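Local structure of putative modulator of DNA gyrase (Bacteroides thetaiotaomicron, 1VPB) at residues 42-47 / 169-174; 109-114 / 332-337; 192-197 / 223-228; 276-281 / 380-385; 424-429 / 437-442. The protein is a putative modulator of DNA gyrase that probably acts as a metallopeptidase of the U62 (PmbA/TldD) family. One frame throughout, in Å; residues are numbered along the deposited sequence.

Overall arrangement
Contacts 1 and 3 belong to one long antiparallel sheet: contact 1 joins its two central strands, and contact 3 lays a helix on strand 181-198, the neighbour of strand 159-177. Their centres are about 27 Å apart. Contacts 4 and 5 lie in the C-terminal domain of the peptidase family, about 24 Å apart between centres, and both reach its mixed sheet. Contact 2 ties the loop that follows helix 87-101 to that C-terminal part; its nearest atoms are about 9 Å from contact 4 and about 14 Å from contact 1. Contacts 2 and 3, on opposite sides of the chain's centre, stand about 45 Å apart between centres. None of the five touches another.

Contact 1. Residues 42-47 / 169-174; sequences YSSSNT and GEDFAY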
# COMPACT_ATOMS: atom_id res chain seq x y z
N TYR A 42 0.70 -21.41 -5.81
CA TYR A 42 -0.54 -20.70 -5.57
C TYR A 42 -1.13 -20.31 -6.89
O TYR A 42 -0.45 -20.16 -7.91
CB TYR A 42 -0.32 -19.48 -4.67
CG TYR A 42 0.66 -18.49 -5.27
CD1 TYR A 42 0.22 -17.55 -6.17
CD2 TYR A 42 2.02 -18.54 -4.96
CE1 TYR A 42 1.09 -16.66 -6.77
CE2 TYR A 42 2.91 -17.62 -5.56
CZ TYR A 42 2.42 -16.69 -6.46
OH TYR A 42 3.24 -15.78 -7.11
N SER A 43 -2.45 -20.14 -6.89
CA SER A 43 -3.06 -19.51 -8.03
C SER A 43 -4.32 -18.81 -7.60
O SER A 43 -4.90 -19.07 -6.53
CB SER A 43 -3.39 -20.48 -9.12
OG SER A 43 -4.42 -21.30 -8.72
N SER A 44 -4.72 -17.89 -8.42
CA SER A 44 -5.93 -17.14 -8.08
C SER A 44 -6.51 -16.58 -9.38
O SER A 44 -5.83 -16.50 -10.43
CB SER A 44 -5.58 -16.02 -7.12
OG SER A 44 -4.66 -15.14 -7.77
N SER A 45 -7.76 -16.15 -9.28
CA SER A 45 -8.32 -15.33 -10.35
C SER A 45 -9.33 -14.41 -9.72
O SER A 45 -9.77 -14.65 -8.60
CB SER A 45 -8.86 -16.16 -11.49
OG SER A 45 -10.15 -16.68 -11.24
N ASN A 46 -9.62 -13.30 -10.39
CA ASN A 46 -10.51 -12.29 -9.84
C ASN A 46 -11.19 -11.47 -10.90
O ASN A 46 -10.61 -11.19 -11.95
CB ASN A 46 -9.77 -11.30 -8.98
CG ASN A 46 -8.90 -11.95 -7.93
OD1 ASN A 46 -7.72 -12.27 -8.17
ND2 ASN A 46 -9.47 -12.12 -6.74
N THR A 47 -12.38 -10.95 -10.54
CA THR A 47 -13.08 -9.93 -11.31
C THR A 47 -13.44 -8.75 -10.43
O THR A 47 -13.94 -8.94 -9.29
CB THR A 47 -14.38 -10.53 -11.89
OG1 THR A 47 -14.03 -11.52 -12.87
CG2 THR A 47 -15.21 -9.53 -12.60
N GLY A 169 -13.30 -13.45 -6.26
CA GLY A 169 -12.06 -14.19 -6.50
C GLY A 169 -12.10 -15.63 -6.11
O GLY A 169 -13.00 -16.07 -5.36
N GLU A 170 -11.14 -16.38 -6.61
CA GLU A 170 -10.90 -17.73 -6.17
C GLU A 170 -9.40 -17.83 -5.87
O GLU A 170 -8.60 -17.20 -6.55
CB GLU A 170 -11.32 -18.76 -7.21
CG GLU A 170 -10.66 -18.56 -8.55
CD GLU A 170 -11.02 -19.57 -9.64
OE1 GLU A 170 -11.61 -20.61 -9.37
OE2 GLU A 170 -10.62 -19.30 -10.78
N ASP A 171 -9.06 -18.65 -4.90
CA ASP A 171 -7.68 -18.80 -4.41
C ASP A 171 -7.44 -20.26 -4.16
O ASP A 171 -8.28 -20.94 -3.57
CB ASP A 171 -7.47 -18.00 -3.16
CG ASP A 171 -7.50 -16.54 -3.41
OD1 ASP A 171 -6.45 -16.01 -3.82
OD2 ASP A 171 -8.48 -15.85 -3.15
N PHE A 172 -6.30 -20.73 -4.64
CA PHE A 172 -5.82 -22.10 -4.45
C PHE A 172 -4.39 -22.09 -3.95
O PHE A 172 -3.59 -21.24 -4.37
CB PHE A 172 -5.80 -22.87 -5.75
CG PHE A 172 -7.16 -22.94 -6.45
CD1 PHE A 172 -7.57 -21.93 -7.30
CD2 PHE A 172 -8.01 -24.03 -6.25
CE1 PHE A 172 -8.82 -21.98 -7.93
CE2 PHE A 172 -9.27 -24.06 -6.88
CZ PHE A 172 -9.65 -23.03 -7.69
N ALA A 173 -4.08 -23.03 -3.09
CA ALA A 173 -2.69 -23.16 -2.56
C ALA A 173 -2.38 -24.59 -2.35
O ALA A 173 -3.21 -25.33 -1.80
CB ALA A 173 -2.55 -22.43 -1.28
N TYR A 174 -1.17 -24.99 -2.77
CA TYR A 174 -0.63 -26.31 -2.52
C TYR A 174 0.70 -26.12 -1.83
O TYR A 174 1.56 -25.42 -2.41
CB TYR A 174 -0.45 -27.04 -3.82
CG TYR A 174 0.12 -28.41 -3.73
CD1 TYR A 174 -0.58 -29.47 -3.15
CD2 TYR A 174 1.35 -28.72 -4.29
CE1 TYR A 174 -0.05 -30.76 -3.08
CE2 TYR A 174 1.88 -30.00 -4.27
CZ TYR A 174 1.16 -31.06 -3.68
OH TYR A 174 1.70 -32.35 -3.63
O HOH W 1 -4.02 -17.96 -3.94
O HOH W 2 -8.66 -13.61 -4.72
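Ser-43 and Ser-45 pair with Phe-172 and Glu-170 as the hydrogen-bonded couples of an antiparallel beta ladder, where strand 36-52 meets strand 159-177 at the middle of a six-stranded antiparallel sheet. Backbone bonds form the frame: Ser-43 N gives to Phe-172 O at 3.0 Å, Phe-172 N returns to Ser-43 O at 2.9 Å, and Ser-45 repeats the exchange with Glu-170. Asn-46 faces Gly-169 as a non-hydrogen-bonded pair, and a residue without a side chain suits that place because Asn-46 ND2 lies only 3.3 Å from Gly-169 CA.

One direct polar link joins side chains across the strands. Ser-45 OG donates to Glu-170 OE2 over 2.7 Å, meeting the carboxylate on its anti side, while OE1 is bonded to Tyr-129 OH. Glu-170 CG lies between the backbone N and the carbonyl carbon (chi1 56°), and from there the extended chain carries OE2 to Ser-45. A leucine here would probably leave the hydroxyls of Ser-45 and Tyr-129 without their shared carboxylate.

A water makes the link on the face bearing Asp-171 and Asn-46: it accepts from Asn-46 ND2 at 2.6 Å and donates to Asp-171 OD2 at 2.7 Å. On the same face as Glu-170, the small Ser-43 leaves room for the Phe-172 ring, its OG oblique to the ring and 3.5 Å from Phe-172 CD1.

Contact 2. Residues 109-114 / 332-337; sequences ARVLAD and IDTYNA
Thr-334 and Tyr-335, in the first turn of helix 334-340, receive the irregular segment 109-114. Just ahead of them Asp-333 is the N-cap: its OD1 accepts from Asn-336 N at 3.0 Å and from Asn-336 ND2, the two donors arriving from opposite faces of the carboxylate. Asp-333 OD2 takes a 2.7 Å bond from a water that accepts a weak one from Arg-110 NH1.

Thr-334 serves two kinds of neighbour. Its methyl CG2 packs 3.9 Å from Val-111 CG2, whereas OG1 lies against Ala-113 CB and is hydrogen-bonded to Glu-312.

Tyr-335 carries the contact. Its CG stands anti to the backbone N (chi1 180°), which brings one face of the ring against the Arg-110 guanidinium. The guanidinium lies flat on the ring, planes 4° apart, with Arg-110 CZ 3.6 Å from the ring centroid: a stack that is also a cation-pi pair, the flat cation matching the flat, electron-rich face of the tyrosine. At the ring's edge Ala-109 O approaches Tyr-335 CD1 to 3.3 Å, and Tyr-335 OH is bonded to Asp-107.

Beyond this pair Arg-110 makes a second cation-pi contact with Tyr-77, Leu-112 touches Ala-36 and Lys-38 of strand 36-52, and Asn-336 packs on helix 269-273.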
# COMPACT_ATOMS: atom_id res chain seq x y z
N ALA A 109 17.94 -20.36 14.62
CA ALA A 109 16.52 -20.47 15.07
C ALA A 109 15.56 -20.73 13.92
O ALA A 109 14.38 -21.09 14.20
CB ALA A 109 16.12 -19.25 15.83
N ARG A 110 15.99 -20.57 12.65
CA ARG A 110 15.17 -20.86 11.48
C ARG A 110 15.25 -22.36 11.27
O ARG A 110 16.15 -22.91 10.64
CB ARG A 110 15.63 -20.08 10.20
CG ARG A 110 15.36 -18.61 10.24
CD ARG A 110 13.92 -18.27 10.03
NE ARG A 110 13.75 -16.85 10.02
CZ ARG A 110 12.57 -16.25 10.10
NH1 ARG A 110 11.45 -16.93 10.21
NH2 ARG A 110 12.53 -14.94 10.10
N VAL A 111 14.25 -23.06 11.84
CA VAL A 111 14.13 -24.48 11.74
C VAL A 111 12.71 -24.86 11.31
O VAL A 111 11.81 -24.06 11.37
CB VAL A 111 14.45 -25.18 13.09
CG1 VAL A 111 15.90 -24.93 13.49
CG2 VAL A 111 13.46 -24.75 14.14
N LEU A 112 12.57 -26.07 10.81
CA LEU A 112 11.24 -26.58 10.47
C LEU A 112 10.57 -26.97 11.78
O LEU A 112 11.22 -27.29 12.78
CB LEU A 112 11.33 -27.77 9.53
CG LEU A 112 11.85 -27.53 8.08
CD1 LEU A 112 11.65 -28.74 7.20
CD2 LEU A 112 11.20 -26.40 7.49
N ALA A 113 9.25 -26.90 11.76
CA ALA A 113 8.47 -27.38 12.91
C ALA A 113 8.66 -28.89 13.10
O ALA A 113 8.97 -29.63 12.17
CB ALA A 113 6.99 -27.09 12.66
N ASP A 114 8.40 -29.36 14.32
CA ASP A 114 8.35 -30.77 14.64
C ASP A 114 7.16 -31.33 13.83
O ASP A 114 6.03 -30.81 13.99
CB ASP A 114 8.04 -30.89 16.11
CG ASP A 114 7.82 -32.32 16.60
OD1 ASP A 114 7.55 -33.29 15.88
OD2 ASP A 114 7.92 -32.52 17.82
N ILE A 332 2.48 -17.83 18.79
CA ILE A 332 3.94 -17.97 18.67
C ILE A 332 4.30 -19.00 17.62
O ILE A 332 3.96 -20.16 17.78
CB ILE A 332 4.52 -18.33 19.98
CG1 ILE A 332 4.09 -17.32 21.05
CG2 ILE A 332 6.05 -18.24 19.90
CD1 ILE A 332 4.58 -17.64 22.38
N ASP A 333 4.95 -18.57 16.55
CA ASP A 333 5.39 -19.53 15.55
C ASP A 333 6.69 -20.23 15.97
O ASP A 333 7.28 -19.98 17.04
CB ASP A 333 5.50 -18.89 14.17
CG ASP A 333 6.72 -18.01 14.04
OD1 ASP A 333 7.37 -17.65 15.06
OD2 ASP A 333 6.99 -17.56 12.92
N THR A 334 7.16 -21.12 15.11
CA THR A 334 8.27 -22.00 15.45
C THR A 334 9.52 -21.15 15.72
O THR A 334 10.23 -21.36 16.72
CB THR A 334 8.50 -23.01 14.33
OG1 THR A 334 7.36 -23.90 14.23
CG2 THR A 334 9.66 -23.95 14.63
N TYR A 335 9.79 -20.22 14.83
CA TYR A 335 10.97 -19.35 14.96
C TYR A 335 11.00 -18.55 16.25
O TYR A 335 11.96 -18.61 17.01
CB TYR A 335 11.00 -18.43 13.78
CG TYR A 335 12.13 -17.49 13.75
CD1 TYR A 335 13.44 -17.95 13.57
CD2 TYR A 335 11.93 -16.14 13.83
CE1 TYR A 335 14.49 -17.09 13.54
CE2 TYR A 335 12.97 -15.26 13.78
CZ TYR A 335 14.26 -15.74 13.63
OH TYR A 335 15.27 -14.79 13.55
N ASN A 336 9.93 -17.79 16.54
CA ASN A 336 9.88 -17.03 17.75
C ASN A 336 9.84 -17.89 19.02
O ASN A 336 10.40 -17.51 20.07
CB ASN A 336 8.76 -16.01 17.70
CG ASN A 336 9.04 -14.90 16.74
OD1 ASN A 336 9.98 -14.12 16.94
ND2 ASN A 336 8.26 -14.82 15.69
N ALA A 337 9.21 -19.05 18.94
CA ALA A 337 9.24 -19.99 20.05
C ALA A 337 10.71 -20.38 20.36
O ALA A 337 11.14 -20.33 21.52
CB ALA A 337 8.40 -21.24 19.77
O HOH W 3 8.73 -15.76 11.86

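Contact 3. Residues 192-197 / 223-228; sequences LSADIT and KGIGQK
Ile-225 sits over the backbone between Leu-192 and Ala-194 and makes the broadest contact of the helix start with the strand. Its two branches divide the work. CD1 touches Leu-192 CB at 3.6 Å. With CG1 beside the backbone N (chi1 -61°), CG2 stands anti to that N and comes down on the peptide at Ala-194 N, 3.7 Å away. Isoleucine suits the place because it has both a short methyl (CG2) and a longer arm (CG1-CD1) to set against the same strand.

The next residue, Gly-226, offers only backbone. Ala-194 CB approaches Gly-226 CA to 3.9 Å, and Ile-196 CD1 reaches Gly-226 O at 3.6 Å. Small residues on both sides, alanine and glycine, let the first turn of the helix come near the strand, and no hydrogen bond crosses between them.

This is a helix laid on one face of an antiparallel sheet. Leu-192, Ala-194 and Ile-196 point toward it, whereas Ser-193 and Asp-195 start off on the other face; Asp-195 OD1 forms a salt bridge with Arg-52. Farther along helix 225-234, Ile-196 meets Ala-229, Leu-230 and Val-233; helix 138-150 adds Met-144 on Leu-192 and Val-148 on Ala-194 and Ile-225.

The start of the helix is itself held in place. At the N-cap, Gly-224 (phi 95°, psi -4°), a beta carbon would be pressed against the preceding carbonyl O and would clash with Lys-228 NZ, so glycine suits the place. Gly-224 O accepts from Lys-228 N at 2.8 Å. Glu-151 takes bonds from Gly-224 N and Gln-227 N.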
# COMPACT_ATOMS: atom_id res chain seq x y z
N LEU A 192 -19.89 -6.87 -2.52
CA LEU A 192 -20.57 -5.74 -3.12
C LEU A 192 -20.46 -4.58 -2.18
O LEU A 192 -20.55 -4.74 -0.96
CB LEU A 192 -22.05 -6.04 -3.37
CG LEU A 192 -22.43 -6.92 -4.56
CD1 LEU A 192 -23.88 -7.46 -4.34
CD2 LEU A 192 -22.34 -6.15 -5.83
N SER A 193 -20.28 -3.40 -2.72
CA SER A 193 -20.15 -2.22 -1.90
C SER A 193 -20.75 -0.99 -2.55
O SER A 193 -21.01 -0.92 -3.76
CB SER A 193 -18.67 -1.96 -1.54
OG SER A 193 -17.97 -1.48 -2.66
N ALA A 194 -21.06 -0.02 -1.70
CA ALA A 194 -21.44 1.33 -2.12
C ALA A 194 -20.62 2.36 -1.38
O ALA A 194 -20.27 2.16 -0.24
CB ALA A 194 -22.92 1.62 -1.85
N ASP A 195 -20.37 3.48 -2.04
CA ASP A 195 -19.75 4.63 -1.38
C ASP A 195 -20.44 5.89 -1.91
O ASP A 195 -20.65 6.05 -3.13
CB ASP A 195 -18.23 4.64 -1.58
CG ASP A 195 -17.84 4.78 -3.00
OD1 ASP A 195 -17.94 5.92 -3.51
OD2 ASP A 195 -17.42 3.83 -3.70
N ILE A 196 -20.84 6.76 -1.00
CA ILE A 196 -21.66 7.89 -1.36
C ILE A 196 -21.08 9.13 -0.72
O ILE A 196 -20.71 9.09 0.43
CB ILE A 196 -23.09 7.69 -0.83
CG1 ILE A 196 -23.68 6.42 -1.43
CG2 ILE A 196 -23.95 8.93 -1.13
CD1 ILE A 196 -25.09 6.10 -1.02
N THR A 197 -21.02 10.20 -1.50
CA THR A 197 -20.55 11.49 -1.04
C THR A 197 -21.66 12.51 -1.18
O THR A 197 -22.40 12.51 -2.17
CB THR A 197 -19.33 11.89 -1.86
OG1 THR A 197 -18.23 11.03 -1.50
CG2 THR A 197 -18.87 13.30 -1.52
N LYS A 223 -28.98 -6.75 -1.63
CA LYS A 223 -29.94 -5.66 -1.47
C LYS A 223 -29.70 -4.88 -0.19
O LYS A 223 -29.23 -5.40 0.83
CB LYS A 223 -31.37 -6.22 -1.52
CG LYS A 223 -31.68 -6.80 -2.87
CD LYS A 223 -33.08 -7.36 -3.02
CE LYS A 223 -33.36 -7.48 -4.54
NZ LYS A 223 -34.44 -8.41 -4.93
N GLY A 224 -29.97 -3.59 -0.27
CA GLY A 224 -29.90 -2.72 0.90
C GLY A 224 -28.59 -1.99 1.08
O GLY A 224 -28.45 -1.15 1.98
N ILE A 225 -27.63 -2.29 0.22
CA ILE A 225 -26.28 -1.78 0.40
C ILE A 225 -26.20 -0.29 0.08
O ILE A 225 -25.58 0.47 0.84
CB ILE A 225 -25.28 -2.58 -0.46
CG1 ILE A 225 -25.30 -4.06 -0.04
CG2 ILE A 225 -23.86 -2.02 -0.27
CD1 ILE A 225 -24.45 -5.00 -0.92
N GLY A 226 -26.80 0.12 -1.03
CA GLY A 226 -26.81 1.53 -1.42
C GLY A 226 -27.66 2.31 -0.45
O GLY A 226 -27.30 3.39 0.02
N GLN A 227 -28.79 1.71 -0.09
CA GLN A 227 -29.64 2.29 0.92
C GLN A 227 -28.90 2.57 2.23
O GLN A 227 -28.93 3.70 2.73
CB GLN A 227 -30.82 1.37 1.18
CG GLN A 227 -31.92 2.02 2.00
CD GLN A 227 -32.92 1.01 2.51
OE1 GLN A 227 -33.19 0.01 1.84
NE2 GLN A 227 -33.47 1.27 3.69
N LYS A 228 -28.24 1.56 2.78
CA LYS A 228 -27.47 1.71 4.01
C LYS A 228 -26.37 2.75 3.93
O LYS A 228 -26.19 3.54 4.86
CB LYS A 228 -26.85 0.38 4.45
CG LYS A 228 -27.87 -0.56 5.12
CD LYS A 228 -27.23 -1.90 5.48
CE LYS A 228 -28.23 -3.02 5.83
NZ LYS A 228 -29.06 -3.45 4.67

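Contact 4. Residues 276-281 / 380-385; sequences NSFLLN and GNNNSS
A type I beta turn from Ser-277 to Leu-280 sets Phe-278 against Ser-384 and Ser-385, in the loop that leaves strand 380-382. The focus is Ser-384 O. It accepts a weak bond from Phe-278 N at 3.1 Å, lies 3.3 Å from Ser-277 CA in a CA-H...O contact, and meets the edge of the Phe-278 ring at CD1, also 3.3 Å away.

Phe-278 carries its CG between the backbone N and the carbonyl carbon (chi1 62°), which leads the ring along the facing loop. There Asn-382 ND2 stands 3.8 Å from Phe-278 CE1, its amide plane 80° from the ring. An aromatic residue suits the place, since the ring also packs on Met-263, Leu-416 and Ile-417 from two helices.

At the start of segment 276-281, Asn-276 OD1 accepts from Ser-384 OG over 2.7 Å, the donor standing above the carbonyl plane and off its lone pairs. Ser-384 is modelled in two conformers and this bond is that of the one described, so it is less certain than the backbone contacts. With an alanine here, Ser-384 OG in that conformer would probably lose its acceptor on the facing loop and be freer to turn.

Both loops fix their own shape with side-chain oxygens. Ser-277 OG accepts from Leu-279 N and is hydrogen-bonded to Ala-266 O; Asn-383 OD1 takes Ser-385 N at 2.8 Å and Ser-385 OG as well, both in its carbonyl plane. The arrangement is a loop-to-loop contact, one loop shaped by a type I turn with an ST turn, the other by an Asx turn.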
# COMPACT_ATOMS: atom_id res chain seq x y z
N ASN A 276 8.23 -5.59 22.44
CA ASN A 276 7.34 -4.54 21.96
C ASN A 276 5.86 -4.98 22.02
O ASN A 276 5.13 -4.90 21.03
CB ASN A 276 7.69 -4.20 20.52
CG ASN A 276 7.13 -2.84 20.08
OD1 ASN A 276 6.88 -1.98 20.90
ND2 ASN A 276 6.90 -2.68 18.78
N SER A 277 5.45 -5.37 23.22
CA SER A 277 4.09 -5.81 23.45
C SER A 277 3.67 -5.49 24.83
O SER A 277 4.29 -5.91 25.81
CB SER A 277 3.94 -7.31 23.20
OG SER A 277 2.69 -7.74 23.75
N PHE A 278 2.59 -4.73 24.94
CA PHE A 278 2.06 -4.40 26.27
C PHE A 278 1.37 -5.57 26.98
O PHE A 278 0.92 -5.43 28.13
CB PHE A 278 1.11 -3.20 26.19
CG PHE A 278 -0.14 -3.43 25.34
CD1 PHE A 278 -0.13 -3.13 23.98
CD2 PHE A 278 -1.35 -3.89 25.91
CE1 PHE A 278 -1.28 -3.30 23.18
CE2 PHE A 278 -2.48 -4.09 25.09
CZ PHE A 278 -2.46 -3.79 23.75
N LEU A 279 1.25 -6.70 26.26
CA LEU A 279 0.77 -7.93 26.86
C LEU A 279 1.86 -8.94 27.22
O LEU A 279 1.58 -10.04 27.66
CB LEU A 279 -0.27 -8.57 25.93
CG LEU A 279 -1.52 -7.67 25.76
CD1 LEU A 279 -2.55 -8.43 24.93
CD2 LEU A 279 -2.09 -7.32 27.07
N LEU A 280 3.13 -8.52 27.13
CA LEU A 280 4.22 -9.38 27.53
C LEU A 280 4.04 -9.62 29.01
O LEU A 280 3.65 -8.69 29.75
CB LEU A 280 5.54 -8.66 27.29
CG LEU A 280 6.83 -9.41 27.61
CD1 LEU A 280 7.08 -10.53 26.62
CD2 LEU A 280 7.97 -8.38 27.63
N ASN A 281 4.28 -10.85 29.45
CA ASN A 281 4.18 -11.23 30.88
C ASN A 281 2.77 -11.15 31.47
O ASN A 281 2.61 -11.01 32.68
CB ASN A 281 5.13 -10.39 31.76
CG ASN A 281 6.59 -10.58 31.41
OD1 ASN A 281 7.02 -11.64 30.91
ND2 ASN A 281 7.38 -9.53 31.64
N GLY A 380 -5.24 8.27 14.52
CA GLY A 380 -4.79 7.95 15.87
C GLY A 380 -3.92 6.72 15.86
O GLY A 380 -3.63 6.16 14.81
N ASN A 381 -3.46 6.28 17.03
CA ASN A 381 -2.70 5.02 17.11
C ASN A 381 -2.66 4.59 18.56
O ASN A 381 -3.18 5.29 19.45
CB ASN A 381 -1.26 5.17 16.56
CG ASN A 381 -0.66 3.84 16.03
OD1 ASN A 381 -1.11 2.72 16.34
ND2 ASN A 381 0.38 3.98 15.23
N ASN A 382 -2.05 3.43 18.78
CA ASN A 382 -1.69 2.94 20.10
C ASN A 382 -0.19 2.72 20.15
O ASN A 382 0.43 2.39 19.16
CB ASN A 382 -2.44 1.65 20.48
CG ASN A 382 -1.81 0.38 19.91
OD1 ASN A 382 -2.01 0.19 18.61
ND2 ASN A 382 -1.20 -0.47 20.65
N ASN A 383 0.36 2.91 21.34
CA ASN A 383 1.71 2.52 21.63
C ASN A 383 1.74 1.01 21.80
O ASN A 383 1.03 0.47 22.68
CB ASN A 383 2.15 3.22 22.90
CG ASN A 383 3.60 2.97 23.23
OD1 ASN A 383 4.04 1.82 23.32
ND2 ASN A 383 4.35 4.07 23.46
N SER A 384 2.55 0.34 20.99
CA SER A 384 2.62 -1.11 20.96
C SER A 384 3.21 -1.73 22.22
O SER A 384 2.88 -2.87 22.54
CB SER A 384 3.45 -1.57 19.76
OG SER A 384 4.69 -0.89 19.77
N SER A 385 4.08 -1.00 22.93
CA SER A 385 4.70 -1.50 24.17
C SER A 385 3.96 -1.15 25.45
O SER A 385 4.07 -1.88 26.44
CB SER A 385 6.19 -1.11 24.26
OG SER A 385 6.33 0.29 24.32

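Contact 5. Residues 424-429 / 437-442; sequences VATGND and RIPSLV
Asp-429 and Ser-440 face each other through two bonds made by the two carboxylate oxygens. Ser-440 N gives to Asp-429 OD1 at 2.9 Å and nearly straight (171°), and Ser-440 OG gives to Asp-429 OD2 at 2.7 Å, each oxygen being met on its syn side. The carboxylate's rotation is thereby fixed, aided by a weak bond from Leu-361 N to OD2. Its CG, between the backbone N and the carbonyl carbon (chi1 58°), turns the acid back over Gly-427, where a beta carbon would clash with Asp-429 OD1.

Pro-439 fills the corner between them: its CB lies 3.2 Å from Gly-427 O, while its CG touches Thr-426 CB. Having no N-H, a proline leaves no backbone donor to satisfy here. Thr-426 turns its methyl CG2 to Leu-441 CD2, 3.9 Å away, the two chains slanting across one another, and sends OG1 to Glu-355 O.

At the far end Val-442 meets two residues. Its CG1 packs 3.5 Å from Val-424 CG2; its CB and CG2 face Ala-425 CB, 4.1 Å away, and both residues pack on Leu-364. Both partners also address Val-442 O, Val-424 N at 2.8 Å and Ala-425 N in a weak bond at 3.4 Å, while Val-442 N returns to Ala-425 O. Two residues of strand 423-426 set against one of the antiparallel strand 441-443 make a classic beta bulge.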
# COMPACT_ATOMS: atom_id res chain seq x y z
N VAL A 424 -18.59 -3.74 29.67
CA VAL A 424 -19.73 -4.15 30.49
C VAL A 424 -20.76 -4.98 29.77
O VAL A 424 -21.55 -5.64 30.43
CB VAL A 424 -20.45 -2.97 31.14
CG1 VAL A 424 -19.53 -2.35 32.17
CG2 VAL A 424 -20.92 -1.97 30.11
N ALA A 425 -20.77 -4.94 28.43
CA ALA A 425 -21.71 -5.74 27.66
C ALA A 425 -21.21 -6.01 26.27
O ALA A 425 -20.47 -5.18 25.72
CB ALA A 425 -23.03 -5.02 27.56
N THR A 426 -21.69 -7.13 25.70
CA THR A 426 -21.49 -7.40 24.29
C THR A 426 -22.84 -7.71 23.65
O THR A 426 -23.76 -8.24 24.30
CB THR A 426 -20.53 -8.56 24.03
OG1 THR A 426 -21.08 -9.82 24.44
CG2 THR A 426 -19.19 -8.40 24.83
N GLY A 427 -22.94 -7.39 22.38
CA GLY A 427 -24.21 -7.58 21.62
C GLY A 427 -24.34 -8.99 21.11
O GLY A 427 -23.47 -9.84 21.34
N ASN A 428 -25.46 -9.22 20.44
CA ASN A 428 -25.74 -10.45 19.73
C ASN A 428 -25.61 -10.31 18.20
O ASN A 428 -26.18 -11.10 17.42
CB ASN A 428 -27.15 -10.90 20.12
CG ASN A 428 -28.20 -9.88 19.74
OD1 ASN A 428 -27.97 -8.95 18.92
ND2 ASN A 428 -29.41 -10.05 20.31
N ASP A 429 -24.83 -9.33 17.76
CA ASP A 429 -24.84 -8.88 16.40
C ASP A 429 -23.46 -8.84 15.69
O ASP A 429 -23.15 -7.83 15.02
CB ASP A 429 -25.54 -7.52 16.32
CG ASP A 429 -24.89 -6.46 17.21
OD1 ASP A 429 -24.01 -6.82 18.04
OD2 ASP A 429 -25.20 -5.25 17.10
N ARG A 437 -15.50 -12.09 14.32
CA ARG A 437 -16.93 -12.13 14.66
C ARG A 437 -17.10 -11.47 16.03
O ARG A 437 -17.18 -12.13 17.07
CB ARG A 437 -17.32 -13.60 14.67
CG ARG A 437 -17.30 -14.29 13.33
CD ARG A 437 -17.78 -15.70 13.38
NE ARG A 437 -17.85 -16.22 12.01
CZ ARG A 437 -18.65 -17.18 11.62
NH1 ARG A 437 -19.43 -17.81 12.48
NH2 ARG A 437 -18.63 -17.56 10.36
N ILE A 438 -17.13 -10.16 16.00
CA ILE A 438 -17.17 -9.32 17.18
C ILE A 438 -18.45 -8.48 17.14
O ILE A 438 -18.66 -7.72 16.19
CB ILE A 438 -15.96 -8.34 17.19
CG1 ILE A 438 -14.64 -9.08 16.86
CG2 ILE A 438 -15.90 -7.61 18.49
CD1 ILE A 438 -14.27 -10.22 17.71
N PRO A 439 -19.30 -8.63 18.16
CA PRO A 439 -20.56 -7.90 18.19
C PRO A 439 -20.34 -6.44 18.61
O PRO A 439 -19.17 -6.01 18.86
CB PRO A 439 -21.35 -8.64 19.29
CG PRO A 439 -20.34 -9.04 20.24
CD PRO A 439 -19.13 -9.46 19.37
N SER A 440 -21.43 -5.70 18.76
CA SER A 440 -21.43 -4.41 19.40
C SER A 440 -20.86 -4.54 20.81
O SER A 440 -20.99 -5.57 21.47
CB SER A 440 -22.86 -3.79 19.45
OG SER A 440 -23.35 -3.54 18.12
N LEU A 441 -20.28 -3.45 21.29
CA LEU A 441 -19.61 -3.43 22.58
C LEU A 441 -19.97 -2.19 23.41
O LEU A 441 -20.22 -1.12 22.86
CB LEU A 441 -18.12 -3.43 22.37
CG LEU A 441 -17.49 -4.54 21.57
CD1 LEU A 441 -16.02 -4.19 21.42
CD2 LEU A 441 -17.69 -5.90 22.22
N VAL A 442 -20.01 -2.35 24.73
CA VAL A 442 -20.26 -1.26 25.62
C VAL A 442 -19.18 -1.23 26.69
O VAL A 442 -18.93 -2.23 27.35
CB VAL A 442 -21.62 -1.38 26.35
CG1 VAL A 442 -21.84 -0.17 27.20
CG2 VAL A 442 -22.80 -1.56 25.34